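Local coordinates for ofchtiv-allosamidin (Ostrinia furnacalis, PDB 6JMB), which probably hydrolyses chitin as a group IV insect chitinase of glycosyl hydrolase family 18, and binds the family 18 inhibitor allosamidin, which mimics the oxazolinium-type intermediate, at residues D122-Y127 / G189-D194; W13-T18 / P54-E59; V284-F289 / T360-N365. All coordinates share one frame; numbering follows the deposited sequence.

Contact 1. Residues D122-Y127 / G189-D194. With AMI (allosamizoline), chain C.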
loop_
_atom_site.group_PDB
_atom_site.type_symbol
_atom_site.label_atom_id
_atom_site.label_comp_id
_atom_site.label_asym_id
_atom_site.label_seq_id
_atom_site.Cartn_x
_atom_site.Cartn_y
_atom_site.Cartn_z
ATOM N N ASP A 122 10.673 6.195 -3.554
ATOM C CA ASP A 122 9.544 6.215 -2.637
ATOM C C ASP A 122 10.060 5.802 -1.267
ATOM O O ASP A 122 10.735 4.774 -1.143
ATOM C CB ASP A 122 8.472 5.230 -3.111
ATOM C CG ASP A 122 7.257 5.214 -2.214
ATOM O OD1 ASP A 122 6.701 6.299 -1.926
ATOM O OD2 ASP A 122 6.848 4.112 -1.790
ATOM N N VAL A 123 9.771 6.602 -0.247
ATOM C CA VAL A 123 10.231 6.320 1.109
ATOM C C VAL A 123 9.068 5.751 1.911
ATOM O O VAL A 123 8.034 6.414 2.080
ATOM C CB VAL A 123 10.819 7.568 1.783
ATOM C CG1 VAL A 123 11.368 7.206 3.156
ATOM C CG2 VAL A 123 11.918 8.169 0.914
ATOM N N ASP A 124 9.235 4.516 2.390
ATOM C CA ASP A 124 8.233 3.799 3.173
ATOM C C ASP A 124 8.833 3.372 4.512
ATOM O O ASP A 124 8.936 2.178 4.812
ATOM C CB ASP A 124 7.734 2.591 2.366
ATOM C CG ASP A 124 6.685 1.775 3.095
ATOM O OD1 ASP A 124 5.980 2.319 3.966
ATOM O OD2 ASP A 124 6.562 0.575 2.784
ATOM N N TRP A 125 9.257 4.342 5.316
ATOM C CA TRP A 125 9.763 4.068 6.654
ATOM C C TRP A 125 8.573 3.786 7.563
ATOM O O TRP A 125 7.709 4.651 7.745
ATOM C CB TRP A 125 10.540 5.300 7.120
ATOM C CG TRP A 125 10.977 5.371 8.568
ATOM C CD1 TRP A 125 10.812 4.436 9.560
ATOM C CD2 TRP A 125 11.670 6.469 9.164
ATOM N NE1 TRP A 125 11.364 4.898 10.740
ATOM C CE2 TRP A 125 11.888 6.145 10.521
ATOM C CE3 TRP A 125 12.124 7.700 8.681
ATOM C CZ2 TRP A 125 12.547 7.012 11.400
ATOM C CZ3 TRP A 125 12.782 8.560 9.549
ATOM C CH2 TRP A 125 12.977 8.214 10.899
ATOM N N GLU A 126 8.521 2.584 8.137
ATOM C CA GLU A 126 7.391 2.168 8.972
ATOM C C GLU A 126 7.873 1.925 10.404
ATOM O O GLU A 126 8.259 0.806 10.751
ATOM C CB GLU A 126 6.698 0.936 8.355
ATOM C CG GLU A 126 6.252 1.205 6.913
ATOM C CD GLU A 126 5.191 0.262 6.385
ATOM O OE1 GLU A 126 4.827 -0.718 7.064
ATOM O OE2 GLU A 126 4.697 0.522 5.265
ATOM N N TYR A 127 7.859 2.961 11.255
ATOM C CA TYR A 127 7.429 4.328 10.966
ATOM C C TYR A 127 8.254 5.225 11.874
ATOM O O TYR A 127 8.732 4.775 12.920
ATOM C CB TYR A 127 5.976 4.546 11.390
ATOM C CG TYR A 127 4.976 3.659 10.717
ATOM C CD1 TYR A 127 4.408 4.030 9.506
ATOM C CD2 TYR A 127 4.589 2.453 11.289
ATOM C CE1 TYR A 127 3.491 3.225 8.873
ATOM C CE2 TYR A 127 3.666 1.639 10.653
ATOM C CZ TYR A 127 3.128 2.041 9.452
ATOM O OH TYR A 127 2.204 1.255 8.812
ATOM N N GLY A 189 1.468 8.907 -0.765
ATOM C CA GLY A 189 0.619 7.737 -0.869
ATOM C C GLY A 189 0.097 7.353 0.499
ATOM O O GLY A 189 0.846 6.811 1.313
ATOM N N VAL A 190 -1.166 7.653 0.785
ATOM C CA VAL A 190 -1.727 7.365 2.101
ATOM C C VAL A 190 -2.191 5.914 2.120
ATOM O O VAL A 190 -2.978 5.491 1.268
ATOM C CB VAL A 190 -2.876 8.326 2.438
ATOM C CG1 VAL A 190 -3.352 8.100 3.859
ATOM C CG2 VAL A 190 -2.431 9.774 2.251
ATOM N N MET A 191 -1.694 5.145 3.085
ATOM C CA MET A 191 -1.954 3.703 3.132
ATOM C C MET A 191 -3.290 3.435 3.829
ATOM O O MET A 191 -3.363 2.954 4.964
ATOM C CB MET A 191 -0.799 2.969 3.799
ATOM C CG MET A 191 0.483 3.015 2.986
ATOM S SD MET A 191 1.788 1.962 3.659
ATOM C CE MET A 191 2.345 2.961 5.038
ATOM N N THR A 192 -4.365 3.744 3.099
ATOM C CA THR A 192 -5.740 3.631 3.593
ATOM C C THR A 192 -6.251 2.187 3.517
ATOM O O THR A 192 -7.205 1.851 2.814
ATOM C CB THR A 192 -6.645 4.630 2.873
ATOM O OG1 THR A 192 -6.234 4.766 1.502
ATOM C CG2 THR A 192 -6.576 5.999 3.548
ATOM N N TYR A 193 -5.580 1.329 4.277
ATOM C CA TYR A 193 -5.922 -0.080 4.432
ATOM C C TYR A 193 -5.202 -0.560 5.685
ATOM O O TYR A 193 -4.578 0.232 6.394
ATOM C CB TYR A 193 -5.582 -0.898 3.176
ATOM C CG TYR A 193 -4.299 -0.485 2.492
ATOM C CD1 TYR A 193 -3.062 -0.758 3.063
ATOM C CD2 TYR A 193 -4.323 0.189 1.281
ATOM C CE1 TYR A 193 -1.883 -0.381 2.437
ATOM C CE2 TYR A 193 -3.152 0.564 0.647
ATOM C CZ TYR A 193 -1.944 0.284 1.237
ATOM O OH TYR A 193 -0.778 0.666 0.614
ATOM N N ASP A 194 -5.303 -1.862 5.973
ATOM C CA ASP A 194 -4.852 -2.392 7.264
ATOM C C ASP A 194 -5.540 -1.678 8.425
ATOM O O ASP A 194 -4.984 -1.565 9.524
ATOM C CB ASP A 194 -3.329 -2.345 7.420
ATOM C CG ASP A 194 -2.613 -3.026 6.287
ATOM O OD1 ASP A 194 -3.076 -4.100 5.855
ATOM O OD2 ASP A 194 -1.583 -2.488 5.830
HETATM C C1 AMI C . 2.145 -1.842 3.083
HETATM C C2 AMI C . 3.697 -1.772 3.379
HETATM C C3 AMI C . 4.181 -3.091 3.036
HETATM C C4 AMI C . 2.971 -4.059 3.358
HETATM C C5 AMI C . 1.872 -3.332 2.742
HETATM C C6 AMI C . 0.457 -3.804 3.240
HETATM C C7 AMI C . 3.156 -0.412 1.720
HETATM C C8 AMI C . 4.604 1.298 0.511
HETATM C C9 AMI C . 2.154 0.982 -0.172
HETATM N N2 AMI C . 4.162 -0.826 2.607
HETATM N N7 AMI C . 3.311 0.623 0.690
HETATM O O3 AMI C . 5.372 -3.396 3.761
HETATM O O4 AMI C . 3.041 -5.337 2.739
HETATM O O6 AMI C . 0.432 -3.736 4.651
HETATM O O7 AMI C . 1.961 -1.043 1.893
#
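With CG beside the backbone N (chi1 -67°) and a bend at chi3 (-77°), M191 brings its CE methyl to E126, D124 and Y127, while D124 reaches out with CG anti to its own N (chi1 180°). D122, D124 and E126 are the last three acids of the DxxDxDxE motif of family 18 chitinases, on and just after strand 120-124 of the TIM barrel. M191 CE lies 3.4 Å from E126 OE2 and 3.8 Å from D124 OD1, and it meets Y127 CE1 at the ring edge at 4.0 Å. A cis peptide joins E126 to Y127, whose ring takes E126 CB over one face. The two acids converge on the allosamizoline: D124 OD2 is 2.8 Å from N2, and E126 OE2 is 3.0 Å from the same nitrogen. E126 is probably the proton donor, as in relatives of the family. D122, deeper in the barrel, is hydrogen-bonded to Y9 and T162. M191 SD sits 3.4 Å from C7 of the inhibitor, so the thioether borders the oxazoline while its methyl packs on the acids. Y193 OH makes a weak bond to O7, which lies near the plane of its ring. D194, also held by R252 and Y250, accepts a hydrogen bond of 2.6 Å at OD2 from allosamizoline O6.

Contact 2. Residues W13-T18 / P54-E59. With NAA (2-acetamido-2-deoxy-beta-D-allopyranose), chain B.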
loop_
_atom_site.group_PDB
_atom_site.type_symbol
_atom_site.label_atom_id
_atom_site.label_comp_id
_atom_site.label_asym_id
_atom_site.label_seq_id
_atom_site.Cartn_x
_atom_site.Cartn_y
_atom_site.Cartn_z
ATOM N N TRP A 13 8.994 -10.119 -4.366
ATOM C CA TRP A 13 9.164 -11.497 -3.922
ATOM C C TRP A 13 8.085 -12.423 -4.472
ATOM O O TRP A 13 8.193 -13.645 -4.308
ATOM C CB TRP A 13 9.189 -11.554 -2.386
ATOM C CG TRP A 13 8.028 -10.850 -1.758
ATOM C CD1 TRP A 13 6.833 -11.402 -1.413
ATOM C CD2 TRP A 13 7.945 -9.459 -1.413
ATOM N NE1 TRP A 13 6.008 -10.444 -0.870
ATOM C CE2 TRP A 13 6.668 -9.243 -0.866
ATOM C CE3 TRP A 13 8.828 -8.378 -1.516
ATOM C CZ2 TRP A 13 6.248 -7.991 -0.420
ATOM C CZ3 TRP A 13 8.408 -7.132 -1.075
ATOM C CH2 TRP A 13 7.130 -6.951 -0.534
ATOM N N ALA A 14 7.054 -11.884 -5.132
ATOM C CA ALA A 14 6.030 -12.735 -5.729
ATOM C C ALA A 14 6.569 -13.598 -6.860
ATOM O O ALA A 14 5.886 -14.540 -7.287
ATOM C CB ALA A 14 4.866 -11.876 -6.229
ATOM N N THR A 15 7.771 -13.307 -7.351
ATOM C CA THR A 15 8.378 -14.154 -8.366
ATOM C C THR A 15 8.652 -15.559 -7.848
ATOM O O THR A 15 8.761 -16.491 -8.654
ATOM C CB THR A 15 9.661 -13.505 -8.893
ATOM O OG1 THR A 15 10.160 -14.271 -9.998
ATOM C CG2 THR A 15 10.729 -13.445 -7.804
ATOM N N TYR A 16 8.747 -15.739 -6.533
ATOM C CA TYR A 16 9.029 -17.044 -5.949
ATOM C C TYR A 16 7.779 -17.881 -5.716
ATOM O O TYR A 16 7.899 -19.060 -5.358
ATOM C CB TYR A 16 9.791 -16.891 -4.630
ATOM C CG TYR A 16 11.117 -16.202 -4.790
ATOM C CD1 TYR A 16 12.137 -16.783 -5.532
ATOM C CD2 TYR A 16 11.345 -14.955 -4.223
ATOM C CE1 TYR A 16 13.351 -16.151 -5.688
ATOM C CE2 TYR A 16 12.558 -14.313 -4.376
ATOM C CZ TYR A 16 13.553 -14.912 -5.115
ATOM O OH TYR A 16 14.765 -14.286 -5.269
ATOM N N ARG A 17 6.591 -17.313 -5.895
ATOM C CA ARG A 17 5.391 -18.125 -5.842
ATOM C C ARG A 17 5.368 -19.079 -7.034
ATOM O O ARG A 17 6.003 -18.849 -8.061
ATOM C CB ARG A 17 4.150 -17.227 -5.799
ATOM C CG ARG A 17 4.099 -16.398 -4.520
ATOM C CD ARG A 17 3.127 -15.225 -4.554
ATOM N NE ARG A 17 3.348 -14.399 -3.368
ATOM C CZ ARG A 17 2.816 -13.199 -3.158
ATOM N NH1 ARG A 17 2.001 -12.656 -4.049
ATOM N NH2 ARG A 17 3.106 -12.543 -2.043
ATOM N N THR A 18 4.635 -20.172 -6.886
ATOM C CA THR A 18 4.634 -21.193 -7.920
ATOM C C THR A 18 3.317 -21.188 -8.681
ATOM O O THR A 18 2.306 -20.636 -8.227
ATOM C CB THR A 18 4.890 -22.580 -7.327
ATOM O OG1 THR A 18 3.817 -22.922 -6.446
ATOM C CG2 THR A 18 6.207 -22.595 -6.559
ATOM N N PRO A 54 19.676 -9.485 -3.565
ATOM C CA PRO A 54 20.591 -9.196 -4.683
ATOM C C PRO A 54 20.602 -10.261 -5.767
ATOM O O PRO A 54 20.802 -9.921 -6.939
ATOM C CB PRO A 54 21.959 -9.046 -4.000
ATOM C CG PRO A 54 21.802 -9.732 -2.669
ATOM C CD PRO A 54 20.370 -9.513 -2.269
ATOM N N GLU A 55 20.382 -11.534 -5.424
ATOM C CA GLU A 55 20.335 -12.561 -6.460
ATOM C C GLU A 55 19.263 -12.243 -7.496
ATOM O O GLU A 55 19.502 -12.354 -8.702
ATOM C CB GLU A 55 20.112 -13.939 -5.835
ATOM C CG GLU A 55 19.985 -15.091 -6.844
ATOM C CD GLU A 55 21.258 -15.352 -7.632
ATOM O OE1 GLU A 55 22.344 -14.912 -7.199
ATOM O OE2 GLU A 55 21.167 -16.010 -8.692
ATOM N N LEU A 56 18.083 -11.817 -7.039
ATOM C CA LEU A 56 17.012 -11.414 -7.945
ATOM C C LEU A 56 17.262 -10.020 -8.509
ATOM O O LEU A 56 17.291 -9.825 -9.733
ATOM C CB LEU A 56 15.684 -11.431 -7.180
ATOM C CG LEU A 56 14.460 -10.878 -7.912
ATOM C CD1 LEU A 56 14.139 -11.760 -9.115
ATOM C CD2 LEU A 56 13.264 -10.792 -6.966
ATOM N N ASP A 57 17.449 -9.040 -7.615
ATOM C CA ASP A 57 17.443 -7.634 -8.005
ATOM C C ASP A 57 18.602 -7.311 -8.935
ATOM O O ASP A 57 18.459 -6.516 -9.870
ATOM C CB ASP A 57 17.575 -6.732 -6.766
ATOM C CG ASP A 57 16.543 -7.017 -5.667
ATOM O OD1 ASP A 57 15.379 -7.357 -5.970
ATOM O OD2 ASP A 57 16.907 -6.873 -4.475
ATOM N N VAL A 58 19.776 -7.865 -8.643
ATOM C CA VAL A 58 21.022 -7.495 -9.308
ATOM C C VAL A 58 21.501 -8.595 -10.254
ATOM O O VAL A 58 21.582 -8.387 -11.466
ATOM C CB VAL A 58 22.111 -7.103 -8.283
ATOM C CG1 VAL A 58 23.394 -6.698 -8.992
ATOM C CG2 VAL A 58 21.611 -5.979 -7.369
ATOM N N GLU A 59 21.790 -9.786 -9.719
ATOM C CA GLU A 59 22.378 -10.850 -10.533
ATOM C C GLU A 59 21.441 -11.287 -11.657
ATOM O O GLU A 59 21.878 -11.490 -12.797
ATOM C CB GLU A 59 22.757 -12.035 -9.642
ATOM C CG GLU A 59 23.264 -13.258 -10.398
ATOM C CD GLU A 59 24.467 -12.952 -11.271
ATOM O OE1 GLU A 59 25.312 -12.125 -10.864
ATOM O OE2 GLU A 59 24.568 -13.544 -12.367
HETATM C C1 NAA B . 6.575 -10.593 3.364
HETATM C C2 NAA B . 7.959 -11.225 3.379
HETATM C C3 NAA B . 7.898 -12.677 2.990
HETATM C C4 NAA B . 6.931 -13.465 3.807
HETATM C C5 NAA B . 5.557 -12.787 3.788
HETATM C C6 NAA B . 4.604 -13.384 4.757
HETATM C C7 NAA B . 9.750 -9.451 2.806
HETATM C C8 NAA B . 10.585 -8.709 1.748
HETATM N N2 NAA B . 8.778 -10.505 2.372
HETATM O O3 NAA B . 7.396 -12.723 1.637
HETATM O O4 NAA B . 6.788 -14.750 3.185
HETATM O O5 NAA B . 5.642 -11.372 4.218
HETATM O O6 NAA B . 3.685 -12.324 5.079
HETATM O O7 NAA B . 9.877 -9.192 3.986
#
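T15 and Y16 lie in a 3-10 segment, where Y16 N bonds to W13 O at 3.1 Å, and face L56 of helix 54-59, which widens into a pi-type turn as P54 O accepts from both V58 N and E59 N. T15 and L56 reach toward each other tip to tip, methyl against methyl, with T15 CG2 3.8 Å from L56 CD2. OG1 of T15, anti to the backbone N (chi1 -173°), binds D24, which leaves CG2 for the leucine. The same CG2 packs over the centre of one face of the Y16 ring. Y16 and L56 run past each other in opposite directions, so that the phenol OH comes 3.6 Å from L56 CB; that hydroxyl is hydrogen-bonded to D53, just before the helix. W13, in the same 3-10 segment, turns its indole to allosamidin. One face carries the allopyranose N2, 4.0 Å above the ring centre; CD1 is 3.4 Å from O3, and the acetamido methyl C8 is 3.7 Å from CE3. Aromatic residues lining the glycan cleft in this way are characteristic of family 18 chitinases, and the allopyranose here probably fills subsite -3. With the indole of W13 cut back to an alanine, the acetamido group and O3 are likely to lose the aromatic face beneath them, leaving the sugar freer to shift. Across the two segments the contact is van der Waals packing: L56 offers only carbon, to the methyl of T15 and the hydroxyl end of Y16. With T15 OG1 and Y16 OH engaged by D24 and D53, the leucine need supply no polar partner.

Contact 3. Residues V284-F289 / T360-N365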
loop_
_atom_site.group_PDB
_atom_site.type_symbol
_atom_site.label_atom_id
_atom_site.label_comp_id
_atom_site.label_asym_id
_atom_site.label_seq_id
_atom_site.Cartn_x
_atom_site.Cartn_y
_atom_site.Cartn_z
ATOM N N VAL A 284 -4.961 -12.751 2.482
ATOM C CA VAL A 284 -5.187 -13.505 1.254
ATOM C C VAL A 284 -5.239 -12.515 0.100
ATOM O O VAL A 284 -5.808 -11.428 0.229
ATOM C CB VAL A 284 -6.468 -14.363 1.372
ATOM C CG1 VAL A 284 -7.706 -13.494 1.551
ATOM C CG2 VAL A 284 -6.606 -15.291 0.182
ATOM N N GLY A 285 -4.607 -12.862 -1.016
ATOM C CA GLY A 285 -4.686 -12.003 -2.182
ATOM C C GLY A 285 -6.068 -12.054 -2.808
ATOM O O GLY A 285 -6.795 -13.039 -2.683
ATOM N N TYR A 286 -6.452 -10.963 -3.481
ATOM C CA TYR A 286 -7.722 -10.987 -4.201
ATOM C C TYR A 286 -7.759 -12.129 -5.212
ATOM O O TYR A 286 -8.785 -12.806 -5.350
ATOM C CB TYR A 286 -8.019 -9.646 -4.886
ATOM C CG TYR A 286 -9.288 -9.715 -5.703
ATOM C CD1 TYR A 286 -10.532 -9.663 -5.086
ATOM C CD2 TYR A 286 -9.245 -9.896 -7.084
ATOM C CE1 TYR A 286 -11.703 -9.756 -5.827
ATOM C CE2 TYR A 286 -10.409 -9.998 -7.831
ATOM C CZ TYR A 286 -11.630 -9.921 -7.195
ATOM O OH TYR A 286 -12.800 -10.022 -7.927
ATOM N N ASN A 287 -6.654 -12.350 -5.938
ATOM C CA ASN A 287 -6.599 -13.457 -6.891
ATOM C C ASN A 287 -6.930 -14.774 -6.207
ATOM O O ASN A 287 -7.701 -15.586 -6.737
ATOM C CB ASN A 287 -5.228 -13.524 -7.580
ATOM C CG ASN A 287 -4.075 -13.790 -6.614
ATOM O OD1 ASN A 287 -4.013 -13.236 -5.514
ATOM N ND2 ASN A 287 -3.134 -14.633 -7.046
ATOM N N GLU A 288 -6.390 -14.982 -5.010
ATOM C CA GLU A 288 -6.625 -16.226 -4.291
ATOM C C GLU A 288 -8.050 -16.299 -3.777
ATOM O O GLU A 288 -8.695 -17.348 -3.870
ATOM C CB GLU A 288 -5.639 -16.332 -3.131
ATOM C CG GLU A 288 -4.191 -16.418 -3.572
ATOM C CD GLU A 288 -3.225 -16.322 -2.421
ATOM O OE1 GLU A 288 -3.337 -15.374 -1.611
ATOM O OE2 GLU A 288 -2.341 -17.201 -2.320
ATOM N N PHE A 289 -8.571 -15.198 -3.240
ATOM C CA PHE A 289 -9.869 -15.285 -2.588
ATOM C C PHE A 289 -11.023 -15.279 -3.579
ATOM O O PHE A 289 -12.026 -15.972 -3.362
ATOM C CB PHE A 289 -10.056 -14.212 -1.517
ATOM C CG PHE A 289 -11.153 -14.553 -0.554
ATOM C CD1 PHE A 289 -11.081 -15.731 0.177
ATOM C CD2 PHE A 289 -12.269 -13.742 -0.416
ATOM C CE1 PHE A 289 -12.095 -16.093 1.049
ATOM C CE2 PHE A 289 -13.294 -14.089 0.467
ATOM C CZ PHE A 289 -13.200 -15.272 1.199
ATOM N N THR A 360 -8.832 -10.051 -17.126
ATOM C CA THR A 360 -7.573 -9.938 -16.402
ATOM C C THR A 360 -7.498 -8.584 -15.706
ATOM O O THR A 360 -8.062 -7.589 -16.166
ATOM C CB THR A 360 -6.375 -10.106 -17.340
ATOM O OG1 THR A 360 -6.397 -9.084 -18.343
ATOM C CG2 THR A 360 -6.387 -11.481 -18.004
ATOM N N PHE A 361 -6.785 -8.553 -14.585
ATOM C CA PHE A 361 -6.609 -7.341 -13.795
ATOM C C PHE A 361 -7.930 -6.605 -13.536
ATOM O O PHE A 361 -8.051 -5.416 -13.832
ATOM C CB PHE A 361 -5.606 -6.396 -14.447
ATOM C CG PHE A 361 -4.176 -6.874 -14.400
ATOM C CD1 PHE A 361 -3.454 -6.826 -13.217
ATOM C CD2 PHE A 361 -3.549 -7.340 -15.549
ATOM C CE1 PHE A 361 -2.136 -7.252 -13.176
ATOM C CE2 PHE A 361 -2.227 -7.765 -15.512
ATOM C CZ PHE A 361 -1.522 -7.717 -14.332
ATOM N N PRO A 362 -8.936 -7.285 -12.971
ATOM C CA PRO A 362 -10.233 -6.606 -12.791
ATOM C C PRO A 362 -10.168 -5.434 -11.829
ATOM O O PRO A 362 -10.811 -4.406 -12.073
ATOM C CB PRO A 362 -11.146 -7.723 -12.270
ATOM C CG PRO A 362 -10.201 -8.705 -11.627
ATOM C CD PRO A 362 -8.976 -8.678 -12.494
ATOM N N LEU A 363 -9.417 -5.556 -10.735
ATOM C CA LEU A 363 -9.339 -4.441 -9.800
ATOM C C LEU A 363 -8.614 -3.258 -10.420
ATOM O O LEU A 363 -9.061 -2.110 -10.289
ATOM C CB LEU A 363 -8.639 -4.880 -8.517
ATOM C CG LEU A 363 -9.345 -5.994 -7.736
ATOM C CD1 LEU A 363 -8.615 -6.236 -6.422
ATOM C CD2 LEU A 363 -10.815 -5.644 -7.505
ATOM N N LEU A 364 -7.499 -3.520 -11.104
ATOM C CA LEU A 364 -6.711 -2.445 -11.693
ATOM C C LEU A 364 -7.444 -1.796 -12.863
ATOM O O LEU A 364 -7.430 -0.567 -13.007
ATOM C CB LEU A 364 -5.343 -2.987 -12.105
ATOM C CG LEU A 364 -4.288 -1.971 -12.536
ATOM C CD1 LEU A 364 -4.152 -0.826 -11.545
ATOM C CD2 LEU A 364 -2.957 -2.679 -12.709
ATOM N N ASN A 365 -8.111 -2.598 -13.699
ATOM C CA ASN A 365 -8.929 -2.019 -14.764
ATOM C C ASN A 365 -10.056 -1.169 -14.193
ATOM O O ASN A 365 -10.370 -0.101 -14.734
ATOM C CB ASN A 365 -9.479 -3.113 -15.679
ATOM C CG ASN A 365 -8.513 -3.484 -16.782
ATOM O OD1 ASN A 365 -8.237 -2.684 -17.679
ATOM N ND2 ASN A 365 -7.993 -4.701 -16.725
#
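L363 sets its CD1 methyl over one face of the Y286 ring in a CH-pi contact, 4.0 Å from the ring centroid and 29° off the normal. The nearest ring atom is Y286 CG, at 3.6 Å from CD1, so the methyl sits toward the root of the phenol, while L363 CG lies above the rim. The two side chains cross at a slant. Y286 projects from the first turn of helix 286-295 with CG anti to the backbone N (chi1 176°), which carries the ring across to the start of helix 362-373. There P362 adds its CG, 4.0 Å from Y286 CE2. Both helix starts are tied down. G285, at the N-cap, gives its N to E288 OE1 at 2.9 Å, a nearly straight bond (163°) on the anti lone pair that makes half of a capping box. N365 ND2 folds back onto F361 O, and D350 takes the N-H groups of L363 and L364. The contact thus joins helix 286-295, which strand 283-285 leads into, to the C-terminal helix 362-373; L363 also packs on F249 of strand 243-256, and L364 reaches V6 and C8 of strand 5-11.

How the contacts relate
From the N terminus, contact 2 comes first: it closes the loop that leaves strand 5-11, runs through strands 35-43 and 49-51, and returns at helix 54-59, beside the 3-10 segment that carries W13. Contact 1 follows, joining the ends of strands 120-124 and 187-190, which flank strand 160-165, with helices 138-154, 169-175 and 178-184 also in between. Contact 3 is last, bringing the start of helix 286-295 to the C-terminal helix 362-373 and closing a loop of 70 residues that includes strands 300-304, 309-314, 317-320 and 341-345 and helix 324-336. The three stand in series, none nested or crossed. Contacts 1 and 2 border different parts of the bound allosamidin; contact 3 is packing outside the pocket.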